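Local coordinates for putative iron binding protein (Bordetella pertussis Tohama I, PDB 1Y9U) that binds ferric iron and probably serves as the periplasmic solute-binding protein of a bacterial iron-uptake system, at residues Pro21-Phe26 with Ile32-Val37; Asp6-Tyr11 with Val255-Tyr260; Val58-Asp63 with Tyr100-Arg105; Thr12-Lys17 with Gln272-Tyr277; Val237-Ala242 with Leu300-Ile305. One frame throughout, in Å; residues are numbered along the deposited sequence.

Interaction 1. Residues Pro21-Phe26 with Ile32-Val37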
# COMPACT_ATOMS: atom_id res chain seq x y z
N PRO A 21 -3.33 -19.35 5.51
CA PRO A 21 -4.23 -20.20 4.71
C PRO A 21 -3.77 -20.37 3.26
O PRO A 21 -3.75 -21.50 2.78
CB PRO A 21 -5.57 -19.48 4.82
CG PRO A 21 -5.49 -18.79 6.16
CD PRO A 21 -4.08 -18.28 6.21
N LEU A 22 -3.36 -19.31 2.59
CA LEU A 22 -2.93 -19.46 1.20
C LEU A 22 -1.57 -20.18 1.10
O LEU A 22 -1.34 -20.92 0.16
CB LEU A 22 -2.97 -18.12 0.45
CG LEU A 22 -2.01 -17.00 0.84
CD1 LEU A 22 -0.67 -17.13 0.17
CD2 LEU A 22 -2.62 -15.65 0.46
N LEU A 23 -0.70 -20.03 2.10
CA LEU A 23 0.55 -20.78 2.15
C LEU A 23 0.29 -22.28 2.37
O LEU A 23 0.98 -23.12 1.77
CB LEU A 23 1.47 -20.23 3.23
CG LEU A 23 1.96 -18.80 3.03
CD1 LEU A 23 2.82 -18.40 4.21
CD2 LEU A 23 2.73 -18.67 1.74
N ASP A 24 -0.69 -22.58 3.21
CA ASP A 24 -1.06 -23.98 3.47
C ASP A 24 -1.62 -24.64 2.22
O ASP A 24 -1.36 -25.82 1.97
CB ASP A 24 -2.08 -24.10 4.61
CG ASP A 24 -1.47 -23.82 5.98
OD1 ASP A 24 -2.26 -23.68 6.93
OD2 ASP A 24 -0.25 -23.74 6.19
N ALA A 25 -2.40 -23.90 1.43
CA ALA A 25 -2.91 -24.45 0.17
C ALA A 25 -1.77 -24.75 -0.80
O ALA A 25 -1.74 -25.81 -1.43
CB ALA A 25 -3.90 -23.51 -0.44
N PHE A 26 -0.80 -23.84 -0.89
CA PHE A 26 0.37 -24.06 -1.75
C PHE A 26 1.13 -25.31 -1.32
O PHE A 26 1.53 -26.11 -2.16
CB PHE A 26 1.29 -22.84 -1.73
CG PHE A 26 2.58 -23.03 -2.45
CD1 PHE A 26 2.68 -22.79 -3.80
CD2 PHE A 26 3.73 -23.41 -1.77
CE1 PHE A 26 3.87 -22.93 -4.46
CE2 PHE A 26 4.92 -23.55 -2.42
CZ PHE A 26 5.00 -23.31 -3.78
N ILE A 32 5.45 -28.98 -1.33
CA ILE A 32 6.59 -28.21 -0.87
C ILE A 32 6.23 -27.65 0.51
O ILE A 32 5.22 -26.98 0.66
CB ILE A 32 6.91 -27.05 -1.84
CG1 ILE A 32 7.24 -27.58 -3.24
CG2 ILE A 32 8.06 -26.20 -1.30
CD1 ILE A 32 7.16 -26.52 -4.33
N LYS A 33 7.05 -27.98 1.51
CA LYS A 33 6.89 -27.44 2.85
C LYS A 33 7.25 -25.95 2.80
O LYS A 33 8.28 -25.59 2.27
CB LYS A 33 7.83 -28.20 3.82
CG LYS A 33 7.92 -27.62 5.24
CD LYS A 33 8.87 -28.44 6.14
CE LYS A 33 10.32 -28.43 5.63
NZ LYS A 33 11.35 -28.80 6.65
N VAL A 34 6.38 -25.11 3.35
CA VAL A 34 6.65 -23.68 3.45
C VAL A 34 7.07 -23.34 4.88
O VAL A 34 6.33 -23.62 5.80
CB VAL A 34 5.42 -22.86 3.05
CG1 VAL A 34 5.73 -21.38 3.16
CG2 VAL A 34 5.01 -23.20 1.61
N ASN A 35 8.25 -22.75 5.02
CA ASN A 35 8.72 -22.23 6.31
C ASN A 35 8.42 -20.75 6.35
O ASN A 35 8.98 -19.99 5.58
CB ASN A 35 10.21 -22.45 6.47
CG ASN A 35 10.61 -23.90 6.29
OD1 ASN A 35 10.02 -24.79 6.91
ND2 ASN A 35 11.58 -24.15 5.42
N THR A 36 7.54 -20.35 7.26
CA THR A 36 7.13 -18.96 7.39
C THR A 36 7.96 -18.36 8.50
O THR A 36 7.88 -18.80 9.65
CB THR A 36 5.64 -18.85 7.75
OG1 THR A 36 4.82 -19.43 6.71
CG2 THR A 36 5.20 -17.38 7.80
N VAL A 37 8.77 -17.36 8.14
CA VAL A 37 9.64 -16.66 9.07
C VAL A 37 9.20 -15.20 9.17
O VAL A 37 9.45 -14.40 8.27
CB VAL A 37 11.12 -16.74 8.65
CG1 VAL A 37 12.01 -15.94 9.62
CG2 VAL A 37 11.58 -18.21 8.61
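Phe26 presents the rim of its ring to the strand, and Val34 meets that rim with one methyl: CG2 lies 3.6 Å from Phe26 CD2, near the ring plane. The approach is therefore edge-on, with the two side chains crossing at about a right angle. Val34 thus presses a bump against the ring edge, whereas Ile32 CD1 comes obliquely, 3.9 Å from Phe26 CZ. With CG anti to the backbone N (chi1 173°), Phe26 carries its ring off the helix flank to the strand. The same Val34 methyl also touches the helix backbone, 4.0 Å from Leu23 O. This is the return half of a beta-alpha-beta unit: strand 7-12, helix 20-30, then strand 33-38, with the short segment axes 8.3 Å apart and running at 153°, close to antiparallel. About one turn back along the helix, Leu23 sets its CD2 4.3 Å from Val34 CG1. The other Leu23 branch, CD1, lies 3.4 Å from Thr36 OG1, a hydroxyl that also makes a weak hydrogen bond to Gln20. Leu257 and Tyr260 of helix 251-261 also pack on Phe26.

Interaction 2. Residues Asp6-Tyr11 with Val255-Tyr260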
# COMPACT_ATOMS: atom_id res chain seq x y z
N ASP A 6 10.68 -30.66 -1.71
CA ASP A 6 11.21 -30.39 -0.34
C ASP A 6 10.62 -29.11 0.29
O ASP A 6 9.54 -29.18 0.83
CB ASP A 6 12.75 -30.42 -0.30
CG ASP A 6 13.29 -31.61 0.48
OD1 ASP A 6 12.82 -32.75 0.25
OD2 ASP A 6 14.20 -31.50 1.34
N GLU A 7 11.30 -27.96 0.21
CA GLU A 7 10.94 -26.78 1.02
C GLU A 7 11.24 -25.41 0.39
O GLU A 7 11.98 -25.28 -0.59
CB GLU A 7 11.58 -26.87 2.42
CG GLU A 7 13.10 -26.75 2.41
CD GLU A 7 13.71 -26.73 3.81
OE1 GLU A 7 12.99 -26.85 4.82
OE2 GLU A 7 14.95 -26.57 3.88
N VAL A 8 10.66 -24.39 1.01
CA VAL A 8 10.86 -23.00 0.62
C VAL A 8 10.63 -22.15 1.87
O VAL A 8 9.69 -22.39 2.63
CB VAL A 8 9.89 -22.59 -0.53
CG1 VAL A 8 8.43 -22.59 -0.09
CG2 VAL A 8 10.29 -21.27 -1.15
N SER A 9 11.50 -21.16 2.06
CA SER A 9 11.42 -20.29 3.22
C SER A 9 10.99 -18.87 2.84
O SER A 9 11.64 -18.19 2.08
CB SER A 9 12.76 -20.26 3.96
OG SER A 9 13.06 -21.54 4.49
N LEU A 10 9.87 -18.45 3.42
CA LEU A 10 9.33 -17.10 3.20
C LEU A 10 9.65 -16.23 4.39
O LEU A 10 9.14 -16.47 5.47
CB LEU A 10 7.82 -17.18 3.02
CG LEU A 10 7.09 -15.83 2.89
CD1 LEU A 10 7.49 -15.08 1.63
CD2 LEU A 10 5.58 -16.05 2.94
N TYR A 11 10.50 -15.23 4.18
CA TYR A 11 10.75 -14.21 5.21
C TYR A 11 9.78 -13.07 4.93
O TYR A 11 9.83 -12.48 3.86
CB TYR A 11 12.18 -13.68 5.13
CG TYR A 11 13.28 -14.55 5.72
CD1 TYR A 11 13.23 -15.94 5.65
CD2 TYR A 11 14.38 -13.96 6.32
CE1 TYR A 11 14.26 -16.71 6.18
CE2 TYR A 11 15.39 -14.73 6.85
CZ TYR A 11 15.32 -16.09 6.78
OH TYR A 11 16.35 -16.84 7.30
N VAL A 255 10.71 -19.32 -6.93
CA VAL A 255 10.00 -18.80 -8.09
C VAL A 255 8.60 -19.42 -8.14
O VAL A 255 7.64 -18.72 -8.42
CB VAL A 255 10.79 -19.02 -9.41
CG1 VAL A 255 9.99 -18.56 -10.63
CG2 VAL A 255 12.11 -18.28 -9.35
N LYS A 256 8.47 -20.71 -7.82
CA LYS A 256 7.15 -21.34 -7.80
C LYS A 256 6.23 -20.65 -6.80
O LYS A 256 5.07 -20.40 -7.08
CB LYS A 256 7.26 -22.83 -7.47
CG LYS A 256 7.85 -23.68 -8.58
CD LYS A 256 7.83 -25.15 -8.22
CE LYS A 256 8.07 -26.02 -9.46
NZ LYS A 256 8.64 -27.36 -9.15
N LEU A 257 6.75 -20.35 -5.62
CA LEU A 257 5.96 -19.66 -4.61
C LEU A 257 5.57 -18.26 -5.05
O LEU A 257 4.42 -17.87 -4.92
CB LEU A 257 6.69 -19.62 -3.27
CG LEU A 257 5.99 -18.87 -2.13
CD1 LEU A 257 4.64 -19.51 -1.84
CD2 LEU A 257 6.88 -18.89 -0.91
N LEU A 258 6.51 -17.52 -5.62
CA LEU A 258 6.19 -16.16 -6.03
C LEU A 258 5.17 -16.16 -7.17
O LEU A 258 4.25 -15.36 -7.20
CB LEU A 258 7.48 -15.43 -6.38
CG LEU A 258 7.45 -13.96 -6.74
CD1 LEU A 258 6.85 -13.18 -5.61
CD2 LEU A 258 8.86 -13.48 -7.05
N GLU A 259 5.30 -17.10 -8.10
CA GLU A 259 4.32 -17.24 -9.17
C GLU A 259 2.96 -17.64 -8.60
O GLU A 259 1.92 -17.18 -9.07
CB GLU A 259 4.81 -18.26 -10.23
CG GLU A 259 5.99 -17.73 -11.02
CD GLU A 259 6.62 -18.71 -11.99
OE1 GLU A 259 6.41 -19.93 -11.79
OE2 GLU A 259 7.30 -18.26 -12.93
N TYR A 260 2.94 -18.50 -7.59
CA TYR A 260 1.69 -18.87 -6.92
C TYR A 260 1.01 -17.63 -6.31
O TYR A 260 -0.20 -17.47 -6.37
CB TYR A 260 1.94 -19.92 -5.84
CG TYR A 260 0.78 -20.11 -4.91
CD1 TYR A 260 -0.35 -20.78 -5.31
CD2 TYR A 260 0.80 -19.56 -3.63
CE1 TYR A 260 -1.42 -20.94 -4.46
CE2 TYR A 260 -0.26 -19.71 -2.78
CZ TYR A 260 -1.38 -20.40 -3.19
OH TYR A 260 -2.45 -20.56 -2.34
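Leu257 meets the strand with a single methyl, CD2, which lies 4.1 Å from Val8 CG1 and 4.2 Å from Val8 CG2. The near equality of these distances places the methyl astride the fork of the valine. Two torsions bring it there: CG of Leu257 is anti to the backbone N (chi1 177°), and chi2 of 60° completes a common leucine rotamer that extends from the helix toward the sheet. Val8 takes a less usual conformation for a valine, with CG1 between its backbone N and carbonyl carbon and CG2 opposite the N, and in this setting both methyls face the leucine. Leu10, two residues along and on the same face of the strand, adds a looser contact, its CB 4.4 Å from Leu257 CD2. The rest of the Leu10 side chain packs with Leu23, Val58 and Met60. No hydrogen bond crosses between the segments, and the nearest pair of CA atoms, Val8 and Leu257, is 7.9 Å apart, so the contact consists of aliphatic side chains in a buried layer. Leu23 and Phe26 of helix 20-30 and Val58 of the adjoining strand also pack on Leu257. A helix laid on the apolar face of a sheet with parallel strands in this way is characteristic of the alpha/beta domains of periplasmic solute-binding proteins.

Interaction 3. Residues Val58-Asp63 with Tyr100-Arg105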
# COMPACT_ATOMS: atom_id res chain seq x y z
N VAL A 58 12.20 -16.30 -0.42
CA VAL A 58 11.34 -15.21 -0.87
C VAL A 58 11.24 -14.19 0.27
O VAL A 58 11.04 -14.58 1.42
CB VAL A 58 9.94 -15.72 -1.24
CG1 VAL A 58 9.01 -14.57 -1.60
CG2 VAL A 58 10.03 -16.71 -2.40
N LEU A 59 11.38 -12.92 -0.07
CA LEU A 59 11.28 -11.80 0.86
C LEU A 59 9.98 -11.07 0.56
O LEU A 59 9.75 -10.71 -0.58
CB LEU A 59 12.45 -10.85 0.65
CG LEU A 59 13.83 -11.48 0.66
CD1 LEU A 59 14.87 -10.40 0.54
CD2 LEU A 59 14.01 -12.29 1.92
N MET A 60 9.15 -10.88 1.57
CA MET A 60 7.84 -10.23 1.41
C MET A 60 7.73 -9.05 2.39
O MET A 60 8.00 -9.21 3.59
CB MET A 60 6.74 -11.25 1.73
CG MET A 60 5.33 -10.69 1.77
SD MET A 60 4.09 -11.92 2.17
CE MET A 60 3.94 -12.66 0.64
N THR A 61 7.31 -7.89 1.90
CA THR A 61 7.15 -6.72 2.76
C THR A 61 6.12 -5.76 2.20
O THR A 61 5.45 -6.04 1.19
CB THR A 61 8.56 -6.09 2.98
OG1 THR A 61 8.52 -5.11 4.04
CG2 THR A 61 9.04 -5.35 1.78
N VAL A 62 5.96 -4.63 2.89
CA VAL A 62 5.03 -3.58 2.50
C VAL A 62 5.81 -2.30 2.28
O VAL A 62 6.80 -2.06 2.98
CB VAL A 62 3.96 -3.42 3.59
CG1 VAL A 62 2.94 -2.35 3.24
CG2 VAL A 62 3.26 -4.76 3.85
N ASP A 63 5.36 -1.49 1.32
CA ASP A 63 5.91 -0.20 0.91
C ASP A 63 6.98 -0.37 -0.15
O ASP A 63 7.96 -1.07 0.06
CB ASP A 63 6.43 0.61 2.08
CG ASP A 63 6.56 2.06 1.75
OD1 ASP A 63 7.37 2.43 0.89
OD2 ASP A 63 5.89 2.93 2.31
N TYR A 100 8.33 -7.45 -7.27
CA TYR A 100 7.00 -7.52 -7.84
C TYR A 100 5.94 -7.10 -6.82
O TYR A 100 5.97 -7.59 -5.69
CB TYR A 100 6.70 -8.96 -8.24
CG TYR A 100 7.47 -9.45 -9.42
CD1 TYR A 100 8.69 -10.09 -9.25
CD2 TYR A 100 6.97 -9.30 -10.70
CE1 TYR A 100 9.40 -10.55 -10.38
CE2 TYR A 100 7.65 -9.75 -11.80
CZ TYR A 100 8.84 -10.37 -11.64
OH TYR A 100 9.47 -10.84 -12.77
N ALA A 101 5.01 -6.23 -7.21
CA ALA A 101 3.83 -5.96 -6.38
C ALA A 101 2.93 -7.18 -6.30
O ALA A 101 2.77 -7.91 -7.27
CB ALA A 101 3.04 -4.77 -6.92
N LEU A 102 2.35 -7.37 -5.12
CA LEU A 102 1.35 -8.40 -4.85
C LEU A 102 -0.02 -7.85 -4.49
O LEU A 102 -1.02 -8.55 -4.70
CB LEU A 102 1.84 -9.32 -3.73
CG LEU A 102 3.13 -10.10 -4.02
CD1 LEU A 102 3.49 -10.92 -2.79
CD2 LEU A 102 3.00 -11.02 -5.22
N SER A 103 -0.09 -6.62 -3.97
CA SER A 103 -1.37 -5.99 -3.73
C SER A 103 -1.18 -4.49 -3.74
O SER A 103 -0.06 -4.00 -3.61
CB SER A 103 -1.96 -6.41 -2.39
OG SER A 103 -1.17 -5.90 -1.33
N LEU A 104 -2.29 -3.77 -3.91
CA LEU A 104 -2.29 -2.31 -4.01
C LEU A 104 -2.95 -1.70 -2.79
O LEU A 104 -4.00 -2.19 -2.34
CB LEU A 104 -3.03 -1.83 -5.26
CG LEU A 104 -2.66 -2.55 -6.56
CD1 LEU A 104 -3.46 -1.97 -7.72
CD2 LEU A 104 -1.17 -2.48 -6.83
N ARG A 105 -2.37 -0.61 -2.31
CA ARG A 105 -2.81 0.13 -1.13
C ARG A 105 -3.05 1.57 -1.54
O ARG A 105 -2.16 2.41 -1.47
CB ARG A 105 -1.71 0.02 -0.09
CG ARG A 105 -1.59 -1.42 0.44
CD ARG A 105 -0.29 -1.73 1.11
NE ARG A 105 0.02 -0.85 2.23
CZ ARG A 105 -0.28 -1.10 3.50
NH1 ARG A 105 -0.92 -2.19 3.90
NH2 ARG A 105 0.08 -0.22 4.41
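Val62 places its CG1 methyl over one face of the Arg105 guanidinium, 3.4 Å from NE and 3.5 Å from CZ. The methyl stands above the centre of the flat group, and the two side chains cross at about a right angle. Arg105 turns that face to the valine through a bend at chi3 (58°). The second touch is apolar: Met60 CE lies 3.9 Å from Leu102 CD1, reached because the methionine, straight through chi2, bends at its last torsion (chi3 -80°). Strands 58-62 and 100-112 do not pair directly here; Met60 and Leu102 have CA atoms 9.2 Å apart, and strand 237-245 lies between them in the mixed sheet, pairing antiparallel with both. Leu102 and Ser103 both face Ser240 in a classic beta bulge. Farther out, Glu276 forms a salt bridge with Arg105 NH1, and Tyr143 receives a weak hydrogen bond from NH2. Tyr143 and Tyr199, both iron ligands in this protein, approach the Arg105 side chain to about 3 Å, which places the guanidinium beside the iron site, although no iron is bound in this model. Beyond the valine, Asp63 is the N-cap of helix 64-72 and accepts from Gly65 N, while its other carboxylate oxygen pairs with Arg309.

Interaction 4. Residues Thr12-Lys17 with Gln272-Tyr277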
# COMPACT_ATOMS: atom_id res chain seq x y z
N THR A 12 8.94 -12.74 5.91
CA THR A 12 7.86 -11.78 5.72
C THR A 12 7.72 -10.81 6.87
O THR A 12 7.76 -11.21 8.02
CB THR A 12 6.53 -12.51 5.51
OG1 THR A 12 5.46 -11.55 5.47
CG2 THR A 12 6.23 -13.50 6.66
N THR A 13 7.52 -9.53 6.55
CA THR A 13 7.21 -8.53 7.56
C THR A 13 5.71 -8.38 7.73
O THR A 13 5.24 -7.59 8.57
CB THR A 13 7.84 -7.17 7.21
OG1 THR A 13 7.16 -6.60 6.07
CG2 THR A 13 9.32 -7.29 6.79
N ARG A 14 4.93 -9.08 6.90
CA ARG A 14 3.48 -9.16 7.05
C ARG A 14 3.10 -10.28 8.00
O ARG A 14 3.64 -11.39 7.87
CB ARG A 14 2.81 -9.42 5.69
CG ARG A 14 3.20 -8.43 4.61
CD ARG A 14 2.06 -8.17 3.63
NE ARG A 14 1.10 -7.24 4.24
CZ ARG A 14 0.10 -6.67 3.58
NH1 ARG A 14 -0.13 -6.94 2.31
NH2 ARG A 14 -0.69 -5.83 4.20
N GLU A 15 2.14 -10.03 8.89
CA GLU A 15 1.78 -10.98 9.95
C GLU A 15 1.45 -12.29 9.26
O GLU A 15 0.66 -12.28 8.31
CB GLU A 15 0.52 -10.56 10.77
CG GLU A 15 0.45 -9.18 11.44
CD GLU A 15 1.68 -8.77 12.24
OE1 GLU A 15 2.60 -8.16 11.64
OE2 GLU A 15 1.72 -9.00 13.49
N PRO A 16 2.04 -13.40 9.69
CA PRO A 16 1.74 -14.70 9.07
C PRO A 16 0.24 -15.03 8.95
O PRO A 16 -0.14 -15.81 8.08
CB PRO A 16 2.46 -15.72 9.97
CG PRO A 16 3.18 -14.95 11.03
CD PRO A 16 3.07 -13.51 10.74
N LYS A 17 -0.62 -14.46 9.80
CA LYS A 17 -2.04 -14.81 9.72
C LYS A 17 -2.76 -14.22 8.50
O LYS A 17 -3.77 -14.77 8.08
CB LYS A 17 -2.76 -14.46 11.02
CG LYS A 17 -2.44 -15.41 12.20
CD LYS A 17 -2.37 -16.92 11.83
CE LYS A 17 -0.92 -17.38 11.64
NZ LYS A 17 -0.79 -18.80 11.25
N GLN A 272 -8.01 -10.14 0.06
CA GLN A 272 -9.11 -10.16 1.03
C GLN A 272 -8.59 -10.06 2.47
O GLN A 272 -9.21 -9.40 3.31
CB GLN A 272 -10.00 -11.40 0.84
CG GLN A 272 -11.19 -11.56 1.83
CD GLN A 272 -12.50 -10.88 1.37
OE1 GLN A 272 -13.31 -10.44 2.20
NE2 GLN A 272 -12.72 -10.83 0.06
N ALA A 273 -7.42 -10.65 2.75
CA ALA A 273 -6.94 -10.74 4.12
C ALA A 273 -6.79 -9.39 4.80
O ALA A 273 -7.13 -9.31 5.98
CB ALA A 273 -5.63 -11.49 4.18
N ASN A 274 -6.27 -8.36 4.11
CA ASN A 274 -6.17 -7.01 4.69
C ASN A 274 -7.04 -6.03 3.91
O ASN A 274 -6.81 -4.84 4.01
CB ASN A 274 -4.72 -6.47 4.76
CG ASN A 274 -4.58 -5.17 5.57
OD1 ASN A 274 -5.16 -5.04 6.64
ND2 ASN A 274 -3.82 -4.19 5.03
N TYR A 275 -8.03 -6.52 3.16
CA TYR A 275 -8.97 -5.71 2.37
C TYR A 275 -8.26 -4.80 1.37
O TYR A 275 -8.72 -3.71 1.10
CB TYR A 275 -9.90 -4.92 3.28
CG TYR A 275 -10.79 -5.82 4.09
CD1 TYR A 275 -10.66 -5.92 5.47
CD2 TYR A 275 -11.78 -6.57 3.48
CE1 TYR A 275 -11.48 -6.76 6.21
CE2 TYR A 275 -12.58 -7.40 4.20
CZ TYR A 275 -12.45 -7.49 5.55
OH TYR A 275 -13.29 -8.33 6.24
N GLU A 276 -7.14 -5.27 0.86
CA GLU A 276 -6.38 -4.57 -0.15
C GLU A 276 -6.91 -4.94 -1.53
O GLU A 276 -7.88 -5.70 -1.67
CB GLU A 276 -4.89 -4.91 0.00
CG GLU A 276 -4.30 -4.29 1.26
CD GLU A 276 -2.94 -4.82 1.62
OE1 GLU A 276 -2.48 -5.82 1.02
OE2 GLU A 276 -2.36 -4.28 2.58
N TYR A 277 -6.33 -4.31 -2.55
CA TYR A 277 -6.76 -4.53 -3.93
C TYR A 277 -5.75 -5.46 -4.58
O TYR A 277 -4.56 -5.21 -4.53
CB TYR A 277 -6.86 -3.18 -4.66
CG TYR A 277 -7.81 -3.18 -5.85
CD1 TYR A 277 -9.12 -2.71 -5.74
CD2 TYR A 277 -7.40 -3.67 -7.09
CE1 TYR A 277 -9.98 -2.70 -6.82
CE2 TYR A 277 -8.28 -3.70 -8.17
CZ TYR A 277 -9.55 -3.20 -8.02
OH TYR A 277 -10.42 -3.22 -9.11
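Glu276 OE2 is gripped by Arg14 NH2 at 2.8 Å and by Asn274 ND2 at 2.9 Å, both coming from the same face of the carboxylate plane. The amide is the steeper of the two, 51° out of that plane, whereas Arg14 NH2 meets OE2 on its syn side, 24° out. The other oxygen, OE1, takes Arg14 NH1 at 2.9 Å through its syn lone pair, in a nearly straight bond (173°). The result is an end-on, two-nitrogen salt bridge with guanidinium and carboxylate nearly coplanar. Two bends in the Arg14 chain, at chi2 and chi3, bring the guanidinium round to the carboxylate, while Glu276 approaches extended from the opposite direction. Arg105 and Ser103 also bind the carboxylate, at OE2 and OE1 respectively, and so many donors would probably favour its ionised form. Asn274 OD1 accepts from His203, and the asparagine side chain lies about 3 Å from that of Tyr199, an iron ligand. Thr12 OG1 accepts from Arg14 N in an ST turn, shaping the backbone ahead of the arginine. The bridge thus joins the loop between strand 7-12 and helix 20-30 to the turn that follows helix 264-273, where a Schellman motif with Tyr275 at C-prime ends the helix.

Interaction 5. Residues Val237-Ala242 with Leu300-Ile305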
# COMPACT_ATOMS: atom_id res chain seq x y z
N VAL A 237 -1.32 4.69 -5.43
CA VAL A 237 -1.18 3.43 -4.72
C VAL A 237 0.24 3.21 -4.21
O VAL A 237 1.23 3.53 -4.89
CB VAL A 237 -1.64 2.19 -5.55
CG1 VAL A 237 -3.05 2.38 -6.08
CG2 VAL A 237 -0.65 1.84 -6.67
N ASN A 238 0.34 2.73 -2.99
CA ASN A 238 1.56 2.03 -2.58
C ASN A 238 1.25 0.52 -2.71
O ASN A 238 0.17 0.13 -3.18
CB ASN A 238 2.10 2.44 -1.18
CG ASN A 238 3.64 2.31 -1.05
OD1 ASN A 238 4.27 1.46 -1.65
ND2 ASN A 238 4.26 3.23 -0.27
N ILE A 239 2.19 -0.32 -2.32
CA ILE A 239 2.05 -1.75 -2.55
C ILE A 239 2.54 -2.58 -1.40
O ILE A 239 3.32 -2.14 -0.58
CB ILE A 239 2.85 -2.15 -3.82
CG1 ILE A 239 4.36 -1.91 -3.63
CG2 ILE A 239 2.30 -1.46 -5.06
CD1 ILE A 239 5.21 -2.51 -4.77
N SER A 240 2.10 -3.83 -1.38
CA SER A 240 2.91 -4.90 -0.77
C SER A 240 3.58 -5.65 -1.91
O SER A 240 3.14 -5.58 -3.05
CB SER A 240 2.08 -5.86 0.08
OG SER A 240 1.33 -6.75 -0.75
N GLY A 241 4.65 -6.36 -1.61
CA GLY A 241 5.35 -7.05 -2.68
C GLY A 241 6.43 -7.97 -2.18
O GLY A 241 6.59 -8.17 -0.99
N ALA A 242 7.16 -8.55 -3.13
CA ALA A 242 8.11 -9.59 -2.83
C ALA A 242 9.20 -9.67 -3.88
O ALA A 242 9.10 -9.14 -4.97
CB ALA A 242 7.38 -10.91 -2.72
N LEU A 300 2.05 6.04 -13.09
CA LEU A 300 3.38 6.31 -12.57
C LEU A 300 4.06 5.00 -12.14
O LEU A 300 3.46 4.20 -11.41
CB LEU A 300 3.27 7.26 -11.37
CG LEU A 300 4.58 7.78 -10.80
CD1 LEU A 300 5.15 8.85 -11.74
CD2 LEU A 300 4.41 8.36 -9.41
N PRO A 301 5.30 4.76 -12.54
CA PRO A 301 6.06 3.67 -11.94
C PRO A 301 6.20 3.90 -10.44
O PRO A 301 6.61 4.97 -10.03
CB PRO A 301 7.42 3.75 -12.66
CG PRO A 301 7.11 4.44 -13.92
CD PRO A 301 6.06 5.45 -13.60
N VAL A 302 5.79 2.94 -9.62
CA VAL A 302 5.84 3.17 -8.17
C VAL A 302 7.26 3.33 -7.68
O VAL A 302 7.47 3.89 -6.61
CB VAL A 302 5.10 2.09 -7.35
CG1 VAL A 302 3.60 2.21 -7.57
CG2 VAL A 302 5.60 0.67 -7.65
N ALA A 303 8.25 2.89 -8.45
CA ALA A 303 9.64 3.15 -8.09
C ALA A 303 9.94 4.66 -7.94
O ALA A 303 10.80 5.02 -7.16
CB ALA A 303 10.60 2.51 -9.07
N GLU A 304 9.20 5.49 -8.67
CA GLU A 304 9.29 6.97 -8.54
C GLU A 304 9.00 7.46 -7.13
O GLU A 304 9.53 8.49 -6.69
CB GLU A 304 8.36 7.67 -9.54
CG GLU A 304 8.73 7.49 -11.00
CD GLU A 304 9.87 8.40 -11.43
OE1 GLU A 304 11.03 7.96 -11.36
OE2 GLU A 304 9.61 9.56 -11.81
N ILE A 305 8.14 6.75 -6.41
CA ILE A 305 7.83 7.12 -5.03
C ILE A 305 9.09 7.01 -4.17
O ILE A 305 9.39 7.89 -3.36
CB ILE A 305 6.69 6.23 -4.48
CG1 ILE A 305 5.38 6.56 -5.18
CG2 ILE A 305 6.55 6.38 -2.97
CD1 ILE A 305 4.37 5.46 -5.05
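With chi1 of -69°, Val302 sets CG1 opposite its own carbonyl carbon and directs that methyl at the strand, 3.8 Å from Val237 O. Ile305, at the same chi1, holds CG1 likewise, and a nearly extended chi2 (160°) carries CD1 to 3.7 Å from the same oxygen. One backbone carbonyl is thus approached by two methyls, from residues three apart, about one helical turn. The second Val302 methyl, CG2, lies 4.3 Å from Ile239 CD1, and Val302 CG1 is 4.4 Å from Val237 CG2. Within the strand, Asn238 OD1 accepts from Ile239 N at 2.8 Å and also from Ile64 N. The chain leading into helix 303-318, with Ile305 of that helix, is in this way laid against strand 237-245, with Ile64 of helix 64-72 packing on both Val302 and Ile305. No hydrogen bond joins the two segments; the evidence is of methyl groups against methyls and a carbonyl oxygen, which implies a contact held by dispersion and burial, with little directional preference.

How the interactions relate
From the N terminus, strand 7-12 opens the loop that interaction 2 closes at helix 251-261, and the residues just after it open that of interaction 4, closed at the turn after helix 264-273; these two cross, their segments alternating. Interaction 1 closes a short loop from helix 20-30 to strand 33-38, and interaction 3 follows in series, joining strands 58-62 and 100-112; both fall within the long loops of interactions 2 and 4. Interaction 5 opens at strand 237-245 and closes at helix 303-318, crossing interactions 2 and 4. Backbone pairing of strand 7-12 links interactions 1, 2 and 3, and Ser103 ties interaction 3 to Glu276 of interaction 4 and to Ser240 of interaction 5.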